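Local coordinates for DUF5751 domain-containing protein (Sulfolobus tokodaii, PDB 2RBG) that is of unknown function but folds into a Rossmann-like, three-layer alpha/beta domain built on a parallel five-stranded sheet, at residues A[10-13]-A[19-22]; A[14-19]-A[93-98]; A[25-30]-A[89-94]; A[39-44]-A[99-104]; A[68-71]-A[76-79]. One frame throughout, in Å; residues are numbered along the deposited sequence.

Contact 1 of 5, residues A[10-13]-A[19-22]; sequences ISVN and NYFR
In the first beta-alpha-beta unit of the domain, Ile10 on strand 6-11 and Val12 just past its end pack beneath Tyr20 and Phe21 of helix 17-31. The central feature is a CH-pi contact: Val12 CG1 sits almost exactly over the middle of the Tyr20 ring, 3.7 Å from its centroid and 11° off the normal. A branched residue suits this place because one methyl can meet the ring squarely. For Val12 that methyl is CG1, set opposite the carbonyl carbon (chi1 -64°). Ile10, two residues earlier, uses its extended chain to bring CD1 to 3.6 Å from Tyr20 CB. The same methyl reaches the Phe21 ring more loosely, 4.2 Å from its CE1, and so fills the corner between two consecutive aromatics. Tyrosine rather than phenylalanine fits at position 20 since its OH hydrogen-bonds to Cys94 O, tying the helix to strand 89-94, the neighbour of 6-11 in the sheet, while its ring also meets Phe121. Phe21 also packs on Ile38 and Val40 of strand 35-41. An apolar strand end roofed by the first turns of the following helix is the usual packing of a beta-alpha-beta crossover in a Rossmann-like fold.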
# COMPACT_ATOMS: atom_id res chain seq x y z
N ILE A 10 -0.23 10.73 -10.95
CA ILE A 10 0.15 11.25 -9.65
C ILE A 10 -0.42 12.62 -9.37
O ILE A 10 -0.44 13.50 -10.24
CB ILE A 10 1.69 11.31 -9.49
CG1 ILE A 10 2.05 11.95 -8.14
CG2 ILE A 10 2.31 12.11 -10.64
CD1 ILE A 10 3.53 11.82 -7.76
N SER A 11 -0.90 12.80 -8.15
CA SER A 11 -1.43 14.07 -7.70
C SER A 11 -1.03 14.23 -6.24
O SER A 11 -1.58 13.57 -5.36
CB SER A 11 -2.95 14.11 -7.83
OG SER A 11 -3.44 15.40 -7.49
N VAL A 12 -0.04 15.08 -6.00
CA VAL A 12 0.45 15.34 -4.66
C VAL A 12 0.81 16.81 -4.52
O VAL A 12 0.91 17.53 -5.51
CB VAL A 12 1.73 14.52 -4.34
CG1 VAL A 12 1.41 13.03 -4.35
CG2 VAL A 12 2.83 14.84 -5.35
N ASN A 13 1.00 17.25 -3.28
CA ASN A 13 1.40 18.63 -3.01
C ASN A 13 2.85 18.75 -3.48
O ASN A 13 3.56 17.76 -3.55
CB ASN A 13 1.29 18.93 -1.51
CG ASN A 13 -0.14 18.88 -1.01
OD1 ASN A 13 -1.00 19.64 -1.48
ND2 ASN A 13 -0.41 18.00 -0.06
N ASN A 19 9.95 12.79 -3.05
CA ASN A 19 9.75 11.48 -2.43
C ASN A 19 8.90 10.54 -3.29
O ASN A 19 9.23 9.36 -3.43
CB ASN A 19 9.10 11.62 -1.05
CG ASN A 19 9.99 12.33 -0.05
OD1 ASN A 19 11.19 12.08 0.01
ND2 ASN A 19 9.40 13.22 0.74
N TYR A 20 7.82 11.06 -3.86
CA TYR A 20 6.96 10.22 -4.68
C TYR A 20 7.58 9.78 -6.00
O TYR A 20 7.33 8.67 -6.45
CB TYR A 20 5.62 10.91 -4.96
CG TYR A 20 4.58 10.69 -3.88
CD1 TYR A 20 4.73 11.26 -2.62
CD2 TYR A 20 3.45 9.92 -4.12
CE1 TYR A 20 3.76 11.08 -1.63
CE2 TYR A 20 2.47 9.73 -3.14
CZ TYR A 20 2.64 10.32 -1.90
OH TYR A 20 1.67 10.16 -0.93
N PHE A 21 8.38 10.63 -6.63
CA PHE A 21 8.99 10.21 -7.89
C PHE A 21 10.01 9.10 -7.66
O PHE A 21 10.30 8.32 -8.57
CB PHE A 21 9.61 11.39 -8.63
CG PHE A 21 8.68 12.01 -9.63
CD1 PHE A 21 7.64 12.83 -9.21
CD2 PHE A 21 8.78 11.70 -10.98
CE1 PHE A 21 6.70 13.33 -10.12
CE2 PHE A 21 7.85 12.20 -11.91
CZ PHE A 21 6.81 13.01 -11.47
N ARG A 22 10.53 9.03 -6.45
CA ARG A 22 11.47 7.97 -6.12
C ARG A 22 10.67 6.67 -6.14
O ARG A 22 11.15 5.64 -6.61
CB ARG A 22 12.08 8.21 -4.73
CG ARG A 22 13.08 7.15 -4.31
CD ARG A 22 13.74 7.46 -2.96
NE ARG A 22 14.71 8.54 -3.04
CZ ARG A 22 15.52 8.87 -2.03
NH1 ARG A 22 15.47 8.20 -0.89
NH2 ARG A 22 16.39 9.87 -2.17

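Contact 2 of 5, residues A[14-19]-A[93-98]; sequences NDNFEN and YCDDEN
Asn16 and Asp95 carry this contact through one side-chain hydrogen bond that joins two parts of the chain far apart in sequence. Asn16 ND2 donates to Asp95 OD2 at 3.0 Å, moderately bent with an N-H...O angle of 146°. The acceptor uses its anti lone pair, the one turned away from OD1, and the amide and carboxylate planes stand 58° apart, so the groups cross obliquely. Asp95 CG is wedged between its own backbone N and carbonyl carbon (chi1 41°), with OD1 turned back to Asn98 and OD2 out toward Asn16. OD1 takes Asn98 ND2 at 2.7 Å on its syn side, and OD2 also receives the backbone N of Asn13. With three N-H donors gripping it, the buried carboxylate is well satisfied and its rotation fixed; an aspartate is short enough to fit and has two acceptor oxygens to share. The turn also carries a backbone bond, Asn98 N to Asp95 O at 2.9 Å, and Asn98 OD1 meets Lys72 NZ. Nearby, Asp96 forms a salt bridge with Lys84 of the second subunit. The bond thus joins the entry to helix 17-31 with the loop between strand 89-94 and helix 99-107, beside the loop that leaves strand 6-11.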
# COMPACT_ATOMS: atom_id res chain seq x y z
N ASN A 14 3.28 19.97 -3.79
CA ASN A 14 4.64 20.19 -4.28
C ASN A 14 5.75 19.62 -3.40
O ASN A 14 6.77 19.15 -3.91
CB ASN A 14 4.90 21.69 -4.48
CG ASN A 14 3.91 22.32 -5.43
OD1 ASN A 14 3.44 21.68 -6.37
ND2 ASN A 14 3.61 23.60 -5.21
N ASP A 15 5.57 19.67 -2.08
CA ASP A 15 6.60 19.17 -1.17
C ASP A 15 6.78 17.66 -1.23
O ASP A 15 7.74 17.13 -0.68
CB ASP A 15 6.28 19.60 0.26
CG ASP A 15 5.16 18.78 0.88
OD1 ASP A 15 4.16 18.51 0.17
OD2 ASP A 15 5.27 18.42 2.07
N ASN A 16 5.85 16.97 -1.89
CA ASN A 16 5.92 15.51 -2.00
C ASN A 16 6.49 14.96 -3.30
O ASN A 16 6.71 13.75 -3.41
CB ASN A 16 4.53 14.90 -1.78
CG ASN A 16 4.19 14.71 -0.31
OD1 ASN A 16 5.02 14.24 0.47
ND2 ASN A 16 2.97 15.06 0.06
N PHE A 17 6.73 15.81 -4.29
CA PHE A 17 7.24 15.33 -5.57
C PHE A 17 8.53 14.52 -5.51
O PHE A 17 8.62 13.44 -6.07
CB PHE A 17 7.42 16.49 -6.56
CG PHE A 17 6.13 16.97 -7.17
CD1 PHE A 17 5.26 16.08 -7.78
CD2 PHE A 17 5.79 18.32 -7.13
CE1 PHE A 17 4.06 16.52 -8.34
CE2 PHE A 17 4.60 18.77 -7.69
CZ PHE A 17 3.73 17.87 -8.29
N GLU A 18 9.54 15.04 -4.81
CA GLU A 18 10.80 14.33 -4.72
C GLU A 18 10.64 12.92 -4.17
O GLU A 18 11.13 11.96 -4.77
CB GLU A 18 11.80 15.13 -3.87
CG GLU A 18 12.24 16.43 -4.53
CD GLU A 18 13.27 17.19 -3.71
OE1 GLU A 18 14.36 16.63 -3.44
OE2 GLU A 18 12.99 18.34 -3.34
N ASN A 19 9.95 12.79 -3.05
CA ASN A 19 9.75 11.48 -2.43
C ASN A 19 8.90 10.54 -3.29
O ASN A 19 9.23 9.36 -3.43
CB ASN A 19 9.10 11.62 -1.05
CG ASN A 19 9.99 12.33 -0.05
OD1 ASN A 19 11.19 12.08 0.01
ND2 ASN A 19 9.40 13.22 0.74
N TYR A 93 -0.63 7.34 -7.66
CA TYR A 93 -0.06 7.98 -6.47
C TYR A 93 -0.78 9.27 -6.08
O TYR A 93 -1.13 10.08 -6.94
CB TYR A 93 1.41 8.32 -6.69
CG TYR A 93 2.25 7.18 -7.17
CD1 TYR A 93 2.90 6.34 -6.27
CD2 TYR A 93 2.39 6.92 -8.53
CE1 TYR A 93 3.67 5.27 -6.71
CE2 TYR A 93 3.15 5.86 -8.98
CZ TYR A 93 3.79 5.04 -8.07
OH TYR A 93 4.55 3.99 -8.53
N CYS A 94 -0.97 9.46 -4.78
CA CYS A 94 -1.59 10.68 -4.28
C CYS A 94 -1.31 10.80 -2.79
O CYS A 94 -0.82 9.86 -2.16
CB CYS A 94 -3.11 10.64 -4.49
SG CYS A 94 -4.06 9.70 -3.25
N ASP A 95 -1.59 11.98 -2.24
CA ASP A 95 -1.46 12.20 -0.81
C ASP A 95 -2.88 12.49 -0.33
O ASP A 95 -3.79 12.60 -1.14
CB ASP A 95 -0.49 13.35 -0.45
CG ASP A 95 -0.64 14.56 -1.35
OD1 ASP A 95 -1.71 14.76 -1.95
OD2 ASP A 95 0.35 15.33 -1.44
N ASP A 96 -3.08 12.59 0.98
CA ASP A 96 -4.42 12.83 1.52
C ASP A 96 -5.16 14.02 0.91
O ASP A 96 -6.36 13.93 0.64
CB ASP A 96 -4.36 13.01 3.04
CG ASP A 96 -4.08 11.71 3.76
OD1 ASP A 96 -4.74 10.70 3.43
OD2 ASP A 96 -3.22 11.70 4.65
N GLU A 97 -4.45 15.12 0.70
CA GLU A 97 -5.05 16.32 0.13
C GLU A 97 -5.60 16.11 -1.27
O GLU A 97 -6.46 16.87 -1.72
CB GLU A 97 -4.03 17.46 0.11
CG GLU A 97 -3.64 17.99 1.48
CD GLU A 97 -3.07 16.92 2.39
OE1 GLU A 97 -2.12 16.22 1.97
OE2 GLU A 97 -3.56 16.78 3.54
N ASN A 98 -5.12 15.09 -1.97
CA ASN A 98 -5.57 14.83 -3.33
C ASN A 98 -6.20 13.45 -3.54
O ASN A 98 -6.44 13.05 -4.68
CB ASN A 98 -4.39 15.00 -4.29
CG ASN A 98 -3.84 16.41 -4.29
OD1 ASN A 98 -4.47 17.33 -4.81
ND2 ASN A 98 -2.67 16.59 -3.69

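Contact 3 of 5, residues A[25-30]-A[89-94]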
# COMPACT_ATOMS: atom_id res chain seq x y z
N PHE A 25 9.71 5.39 -9.95
CA PHE A 25 10.71 4.61 -10.67
C PHE A 25 10.98 3.24 -10.06
O PHE A 25 11.33 2.30 -10.77
CB PHE A 25 11.98 5.44 -10.84
CG PHE A 25 11.82 6.56 -11.85
CD1 PHE A 25 11.64 6.26 -13.20
CD2 PHE A 25 11.78 7.88 -11.44
CE1 PHE A 25 11.42 7.28 -14.13
CE2 PHE A 25 11.55 8.91 -12.36
CZ PHE A 25 11.37 8.60 -13.71
N LEU A 26 10.82 3.11 -8.74
CA LEU A 26 11.01 1.82 -8.10
C LEU A 26 9.95 0.88 -8.67
O LEU A 26 10.23 -0.26 -9.04
CB LEU A 26 10.81 1.92 -6.58
CG LEU A 26 12.03 1.92 -5.66
CD1 LEU A 26 12.85 3.15 -5.91
CD2 LEU A 26 11.58 1.89 -4.21
N ASP A 27 8.72 1.37 -8.76
CA ASP A 27 7.61 0.57 -9.27
C ASP A 27 7.72 0.29 -10.76
O ASP A 27 7.45 -0.82 -11.21
CB ASP A 27 6.27 1.23 -8.94
CG ASP A 27 5.97 1.20 -7.45
OD1 ASP A 27 6.26 0.17 -6.81
OD2 ASP A 27 5.43 2.20 -6.93
N VAL A 28 8.12 1.30 -11.54
CA VAL A 28 8.25 1.10 -12.98
C VAL A 28 9.32 0.04 -13.26
O VAL A 28 9.11 -0.87 -14.06
CB VAL A 28 8.62 2.40 -13.71
CG1 VAL A 28 9.00 2.10 -15.16
CG2 VAL A 28 7.43 3.37 -13.68
N ARG A 29 10.45 0.15 -12.58
CA ARG A 29 11.52 -0.82 -12.79
C ARG A 29 11.06 -2.25 -12.47
O ARG A 29 11.34 -3.18 -13.22
CB ARG A 29 12.74 -0.47 -11.93
CG ARG A 29 13.54 0.72 -12.44
CD ARG A 29 14.72 0.98 -11.52
NE ARG A 29 15.60 2.05 -11.99
CZ ARG A 29 16.84 1.86 -12.41
NH1 ARG A 29 17.36 0.64 -12.43
NH2 ARG A 29 17.57 2.89 -12.80
N SER A 30 10.34 -2.41 -11.36
CA SER A 30 9.85 -3.73 -10.97
C SER A 30 8.80 -4.30 -11.92
O SER A 30 8.63 -5.51 -12.01
CB SER A 30 9.27 -3.69 -9.55
OG SER A 30 10.29 -3.53 -8.58
N GLY A 89 -0.03 -1.05 -18.22
CA GLY A 89 0.04 -1.21 -16.78
C GLY A 89 -0.36 0.11 -16.14
O GLY A 89 -0.31 1.14 -16.80
N LEU A 90 -0.74 0.08 -14.86
CA LEU A 90 -1.16 1.30 -14.18
C LEU A 90 -0.53 1.50 -12.81
O LEU A 90 -0.49 0.57 -12.00
CB LEU A 90 -2.68 1.30 -14.03
CG LEU A 90 -3.31 2.45 -13.25
CD1 LEU A 90 -3.12 3.76 -14.01
CD2 LEU A 90 -4.79 2.18 -13.04
N LEU A 91 -0.07 2.71 -12.55
CA LEU A 91 0.51 3.09 -11.26
C LEU A 91 -0.23 4.34 -10.81
O LEU A 91 -0.41 5.28 -11.59
CB LEU A 91 2.01 3.39 -11.39
CG LEU A 91 2.91 2.17 -11.62
CD1 LEU A 91 4.34 2.63 -11.88
CD2 LEU A 91 2.85 1.25 -10.40
N VAL A 92 -0.67 4.36 -9.55
CA VAL A 92 -1.43 5.49 -9.02
C VAL A 92 -0.82 6.02 -7.72
O VAL A 92 -0.55 5.26 -6.80
CB VAL A 92 -2.90 5.09 -8.75
CG1 VAL A 92 -3.64 6.23 -8.08
CG2 VAL A 92 -3.58 4.69 -10.06
N TYR A 93 -0.63 7.34 -7.66
CA TYR A 93 -0.06 7.98 -6.47
C TYR A 93 -0.78 9.27 -6.08
O TYR A 93 -1.13 10.08 -6.94
CB TYR A 93 1.41 8.32 -6.69
CG TYR A 93 2.25 7.18 -7.17
CD1 TYR A 93 2.90 6.34 -6.27
CD2 TYR A 93 2.39 6.92 -8.53
CE1 TYR A 93 3.67 5.27 -6.71
CE2 TYR A 93 3.15 5.86 -8.98
CZ TYR A 93 3.79 5.04 -8.07
OH TYR A 93 4.55 3.99 -8.53
N CYS A 94 -0.97 9.46 -4.78
CA CYS A 94 -1.59 10.68 -4.28
C CYS A 94 -1.31 10.80 -2.79
O CYS A 94 -0.82 9.86 -2.16
CB CYS A 94 -3.11 10.64 -4.49
SG CYS A 94 -4.06 9.70 -3.25
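Tyr93 and Asp27 meet through a short hydrogen bond, Tyr93 OH donating to Asp27 OD2 at 2.6 Å. The carboxylate oxygen lies at the edge of the phenol, close to the ring plane, and accepts on its anti lone pair. Carboxylate and ring are nearly coplanar, 19° apart, while the two side chains run past each other in opposite directions. Asp27 also offers its aliphatic part: CB rests on Leu91 CD2 at 3.7 Å. The other methyl of this leucine, CD1, lies against both Asp27 CB and Val28 CG2, 3.7 Å from the latter, and the leucine and valine side chains cross at about a right angle. The forked leucine thus serves two consecutive helix residues.

What places these groups is the antiparallel run of the helix over the strand. The segment axes lie 10.0 Å apart at 165°, and the strand alternation turns Leu91 and Tyr93 toward the helix while Leu90 and Val92 serve the other face, where Val92 packs on Met102 and Val106. Tyr93 CG stands opposite its carbonyl carbon (chi1 -53°), which carries the phenol across to the helix as far as Asp27. Around this layer, Thr8 of strand 6-11 touches both Tyr93 and Leu91, Ile6 touches Leu91, and Lys119 of strand 117-121 touches both Asp27 and Leu91.

The chemistry is that of apolar packing beside one short polar bond: the hydroxyl of the buried tyrosine has an acceptor in a partly exposed aspartate, and the short distance is consistent with a charged carboxylate accepting from the phenol.

Contact 4 of 5, residues A[39-44]-A[99-104]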
# COMPACT_ATOMS: atom_id res chain seq x y z
N ASN A 39 1.65 11.24 -15.84
CA ASN A 39 0.67 12.32 -15.86
C ASN A 39 0.54 12.91 -14.47
O ASN A 39 0.08 12.24 -13.54
CB ASN A 39 -0.67 11.79 -16.36
CG ASN A 39 -0.61 11.38 -17.81
OD1 ASN A 39 -0.81 12.20 -18.71
ND2 ASN A 39 -0.31 10.11 -18.06
N VAL A 40 0.93 14.17 -14.34
CA VAL A 40 0.91 14.87 -13.07
C VAL A 40 -0.19 15.92 -13.03
O VAL A 40 -0.24 16.81 -13.87
CB VAL A 40 2.26 15.56 -12.82
CG1 VAL A 40 2.33 16.09 -11.40
CG2 VAL A 40 3.40 14.59 -13.10
N PHE A 41 -1.06 15.81 -12.03
CA PHE A 41 -2.15 16.75 -11.87
C PHE A 41 -1.70 17.74 -10.80
O PHE A 41 -1.73 17.45 -9.61
CB PHE A 41 -3.41 15.98 -11.47
CG PHE A 41 -3.80 14.95 -12.49
CD1 PHE A 41 -4.52 15.33 -13.63
CD2 PHE A 41 -3.38 13.63 -12.38
CE1 PHE A 41 -4.80 14.40 -14.63
CE2 PHE A 41 -3.65 12.70 -13.38
CZ PHE A 41 -4.36 13.09 -14.51
N THR A 42 -1.24 18.90 -11.27
CA THR A 42 -0.70 19.92 -10.39
C THR A 42 -0.84 21.30 -11.03
O THR A 42 -1.16 21.42 -12.20
CB THR A 42 0.80 19.64 -10.15
OG1 THR A 42 1.37 20.65 -9.31
CG2 THR A 42 1.55 19.63 -11.48
N GLU A 43 -0.60 22.34 -10.23
CA GLU A 43 -0.67 23.71 -10.73
C GLU A 43 0.74 24.23 -10.99
O GLU A 43 0.92 25.35 -11.48
CB GLU A 43 -1.37 24.61 -9.70
CG GLU A 43 -2.80 24.20 -9.39
CD GLU A 43 -3.69 24.16 -10.62
OE1 GLU A 43 -3.71 25.15 -11.37
OE2 GLU A 43 -4.37 23.13 -10.84
N ILE A 44 1.73 23.41 -10.67
CA ILE A 44 3.13 23.77 -10.85
C ILE A 44 3.53 23.72 -12.33
O ILE A 44 2.91 23.01 -13.12
CB ILE A 44 4.03 22.82 -10.02
CG1 ILE A 44 5.28 23.55 -9.53
CG2 ILE A 44 4.42 21.60 -10.85
CD1 ILE A 44 6.10 22.74 -8.55
N LYS A 99 -6.49 12.75 -2.45
CA LYS A 99 -7.06 11.41 -2.54
C LYS A 99 -8.45 11.37 -3.18
O LYS A 99 -8.73 10.49 -3.99
CB LYS A 99 -7.10 10.76 -1.15
CG LYS A 99 -7.64 9.34 -1.15
CD LYS A 99 -7.37 8.64 0.17
CE LYS A 99 -7.99 9.38 1.34
NZ LYS A 99 -7.64 8.74 2.64
N VAL A 100 -9.33 12.30 -2.80
CA VAL A 100 -10.67 12.33 -3.38
C VAL A 100 -10.57 12.58 -4.88
O VAL A 100 -11.23 11.92 -5.68
CB VAL A 100 -11.53 13.45 -2.74
CG1 VAL A 100 -12.87 13.55 -3.45
CG2 VAL A 100 -11.75 13.16 -1.26
N PHE A 101 -9.72 13.54 -5.25
CA PHE A 101 -9.52 13.87 -6.65
C PHE A 101 -9.00 12.68 -7.44
O PHE A 101 -9.60 12.26 -8.43
CB PHE A 101 -8.52 15.03 -6.77
CG PHE A 101 -8.15 15.37 -8.18
CD1 PHE A 101 -9.10 15.87 -9.06
CD2 PHE A 101 -6.85 15.19 -8.63
CE1 PHE A 101 -8.76 16.20 -10.37
CE2 PHE A 101 -6.50 15.51 -9.94
CZ PHE A 101 -7.45 16.01 -10.81
N MSE A 102 -7.87 12.12 -7.01
CA MSE A 102 -7.28 10.98 -7.71
C MSE A 102 -8.21 9.77 -7.75
O MSE A 102 -8.27 9.07 -8.77
CB MSE A 102 -5.95 10.59 -7.07
CG MSE A 102 -5.26 9.41 -7.74
SE MSE A 102 -4.98 9.69 -9.65
CE MSE A 102 -3.54 10.93 -9.53
N SER A 103 -8.92 9.52 -6.66
CA SER A 103 -9.84 8.38 -6.62
C SER A 103 -10.90 8.48 -7.70
O SER A 103 -11.29 7.48 -8.31
CB SER A 103 -10.50 8.28 -5.24
OG SER A 103 -9.55 7.94 -4.24
N LYS A 104 -11.38 9.70 -7.94
CA LYS A 104 -12.41 9.91 -8.96
C LYS A 104 -11.84 9.64 -10.35
O LYS A 104 -12.50 9.01 -11.18
CB LYS A 104 -12.94 11.35 -8.88
CG LYS A 104 -14.02 11.67 -9.90
CD LYS A 104 -14.64 13.04 -9.65
CE LYS A 104 -13.60 14.15 -9.69
NZ LYS A 104 -14.19 15.50 -9.47
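Two first torsions bring Phe41 and Phe101 together. The Phe41 ring stands opposite its carbonyl carbon (chi1 -59°) and leans off strand 35-41, whereas Phe101 CG points opposite its backbone N (chi1 175°) and reaches out from helix 99-107. The rings form an offset edge-to-face pair, with the edge of Phe101 turned to the face of Phe41, centroids 5.7 Å apart and planes at 73°. The leading atom is Phe101 CE2, which comes to 3.5 Å from Phe41 CB and 3.8 Å from its CG, so the offset brings the edge nearest to the base of the Phe41 side chain. Met102, present here as selenomethionine, adds a second touch: its chain, bent at both chi2 and chi3, folds CE back to 3.9 Å from Phe41 CD2. The flexible, unbranched chain of a methionine is well suited to curl in this way beside a rigid ring. With an alanine at Phe41, the edge of Phe101 and the Met102 methyl would probably lose the surface they press on, opening a gap between strand and helix. The aromatic cluster extends further, for Phe41 also meets Trp70 and Phe78, while Phe101 receives Lys72 in a cation-pi contact. Val40, pointing the other way, packs on Phe17 and Phe21 of helix 17-31. Strand residues that alternate between helices on opposite faces are characteristic of the three-layer alpha/beta sandwich.

Contact 5 of 5, residues A[68-71]-A[76-79]; sequences FLWK and DIFL
The indole of Trp70 lies flat beneath the backbone end of Phe78, presenting a face to its CB. Phe78 CB is poised over the five-membered ring, 3.8 Å from its centroid and 11° off the normal, a CH-pi contact. The Phe78 ring itself then turns away: its plane is inclined 57° to the indole, with centroids 5.5 Å apart, an oblique pair whose closer approach is Phe78 CD1 to Trp70 NE1 at 3.9 Å. At the far, six-membered end of the indole, Ile77 CG2 approaches obliquely, 3.5 Å from Trp70 CZ3. Two successive helix residues can thus meet one side chain because the indole is long, which a smaller ring is not. Trp70 CG is set opposite the carbonyl carbon (chi1 -51°), extending the bicycle from the strand toward helix 75-82. Its NE1 hydrogen-bonds to Asn39 OD1 on the neighbouring strand, which helps to fix the rotation of the ring system, and the indole also meets Phe41. A leucine in place of Trp70 would probably leave Asn39 OD1 without this donor and Phe78 CB without the ring face it rests on. The contact covers the start of the crossover that runs from strand 64-70 through helix 75-82 to strand 89-94, the long step across the sheet by which a Rossmann-like fold of strand order 3-2-1-4-5 begins its second half.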
# COMPACT_ATOMS: atom_id res chain seq x y z
N PHE A 68 3.60 14.73 -18.59
CA PHE A 68 2.49 15.62 -18.91
C PHE A 68 1.92 16.20 -17.63
O PHE A 68 1.63 15.46 -16.68
CB PHE A 68 1.39 14.85 -19.65
CG PHE A 68 1.81 14.34 -21.00
CD1 PHE A 68 1.90 15.20 -22.08
CD2 PHE A 68 2.12 13.00 -21.18
CE1 PHE A 68 2.31 14.74 -23.33
CE2 PHE A 68 2.53 12.52 -22.42
CZ PHE A 68 2.62 13.39 -23.50
N LEU A 69 1.78 17.51 -17.58
CA LEU A 69 1.21 18.17 -16.41
C LEU A 69 -0.18 18.67 -16.76
O LEU A 69 -0.40 19.24 -17.83
CB LEU A 69 2.09 19.34 -15.96
CG LEU A 69 3.35 18.98 -15.17
CD1 LEU A 69 4.26 18.09 -16.00
CD2 LEU A 69 4.08 20.26 -14.77
N TRP A 70 -1.12 18.44 -15.85
CA TRP A 70 -2.50 18.86 -16.04
C TRP A 70 -3.05 19.61 -14.84
O TRP A 70 -2.88 19.17 -13.70
CB TRP A 70 -3.40 17.65 -16.27
CG TRP A 70 -2.93 16.71 -17.31
CD1 TRP A 70 -2.33 15.49 -17.12
CD2 TRP A 70 -3.03 16.89 -18.72
NE1 TRP A 70 -2.05 14.91 -18.33
CE2 TRP A 70 -2.47 15.75 -19.33
CE3 TRP A 70 -3.54 17.91 -19.53
CZ2 TRP A 70 -2.41 15.60 -20.72
CZ3 TRP A 70 -3.48 17.76 -20.91
CH2 TRP A 70 -2.92 16.61 -21.49
N LYS A 71 -3.70 20.73 -15.09
CA LYS A 71 -4.32 21.46 -13.99
C LYS A 71 -5.57 20.61 -13.75
O LYS A 71 -6.04 19.94 -14.67
CB LYS A 71 -4.71 22.87 -14.43
CG LYS A 71 -3.51 23.77 -14.67
CD LYS A 71 -3.94 25.19 -15.00
CE LYS A 71 -2.74 26.12 -15.12
NZ LYS A 71 -1.79 25.66 -16.17
N ASP A 76 -10.16 16.48 -18.34
CA ASP A 76 -10.88 16.01 -19.52
C ASP A 76 -9.96 15.83 -20.74
O ASP A 76 -10.18 14.94 -21.55
CB ASP A 76 -12.06 16.93 -19.85
CG ASP A 76 -11.65 18.38 -20.11
OD1 ASP A 76 -10.49 18.75 -19.88
OD2 ASP A 76 -12.54 19.15 -20.54
N ILE A 77 -8.93 16.67 -20.85
CA ILE A 77 -7.99 16.56 -21.97
C ILE A 77 -7.16 15.29 -21.76
O ILE A 77 -6.90 14.54 -22.70
CB ILE A 77 -7.05 17.78 -22.04
CG1 ILE A 77 -7.86 19.07 -22.21
CG2 ILE A 77 -6.08 17.62 -23.21
CD1 ILE A 77 -7.03 20.33 -22.09
N PHE A 78 -6.75 15.06 -20.51
CA PHE A 78 -5.98 13.87 -20.18
C PHE A 78 -6.75 12.61 -20.58
O PHE A 78 -6.21 11.73 -21.25
CB PHE A 78 -5.69 13.83 -18.68
CG PHE A 78 -5.43 12.44 -18.17
CD1 PHE A 78 -4.27 11.76 -18.51
CD2 PHE A 78 -6.39 11.80 -17.38
CE1 PHE A 78 -4.06 10.45 -18.08
CE2 PHE A 78 -6.19 10.49 -16.95
CZ PHE A 78 -5.03 9.81 -17.31
N LEU A 79 -8.01 12.53 -20.17
CA LEU A 79 -8.83 11.37 -20.48
C LEU A 79 -9.06 11.19 -21.97
O LEU A 79 -9.08 10.07 -22.46
CB LEU A 79 -10.17 11.47 -19.74
CG LEU A 79 -10.05 11.27 -18.22
CD1 LEU A 79 -11.32 11.70 -17.52
CD2 LEU A 79 -9.75 9.80 -17.95

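How the contacts relate
All five contacts fasten helices or loops to the same parallel sheet. Contacts 1, 2 and 3 lie along helix 17-31, and the centres of contacts 1 and 2 are only about 4 Å apart. Contacts 4 and 5 belong to the opposite face, their centres about 10 Å apart, and strands 35-41 and 64-70 pair directly between them. The faces meet through the sheet: backbone hydrogen bonds of Ile10 with Asn39 and Phe41 link contacts 1 and 4, and Tyr93 O packs against Met102 CE between contacts 3 and 4. Contact 5 is nested in sequence inside contacts 2, 3 and 4, yet its centre lies about 17 Å from that of contact 2 and about 18 Å from that of contact 3. The disulfide Cys94-Cys122 ends the strand shared by contacts 2 and 3.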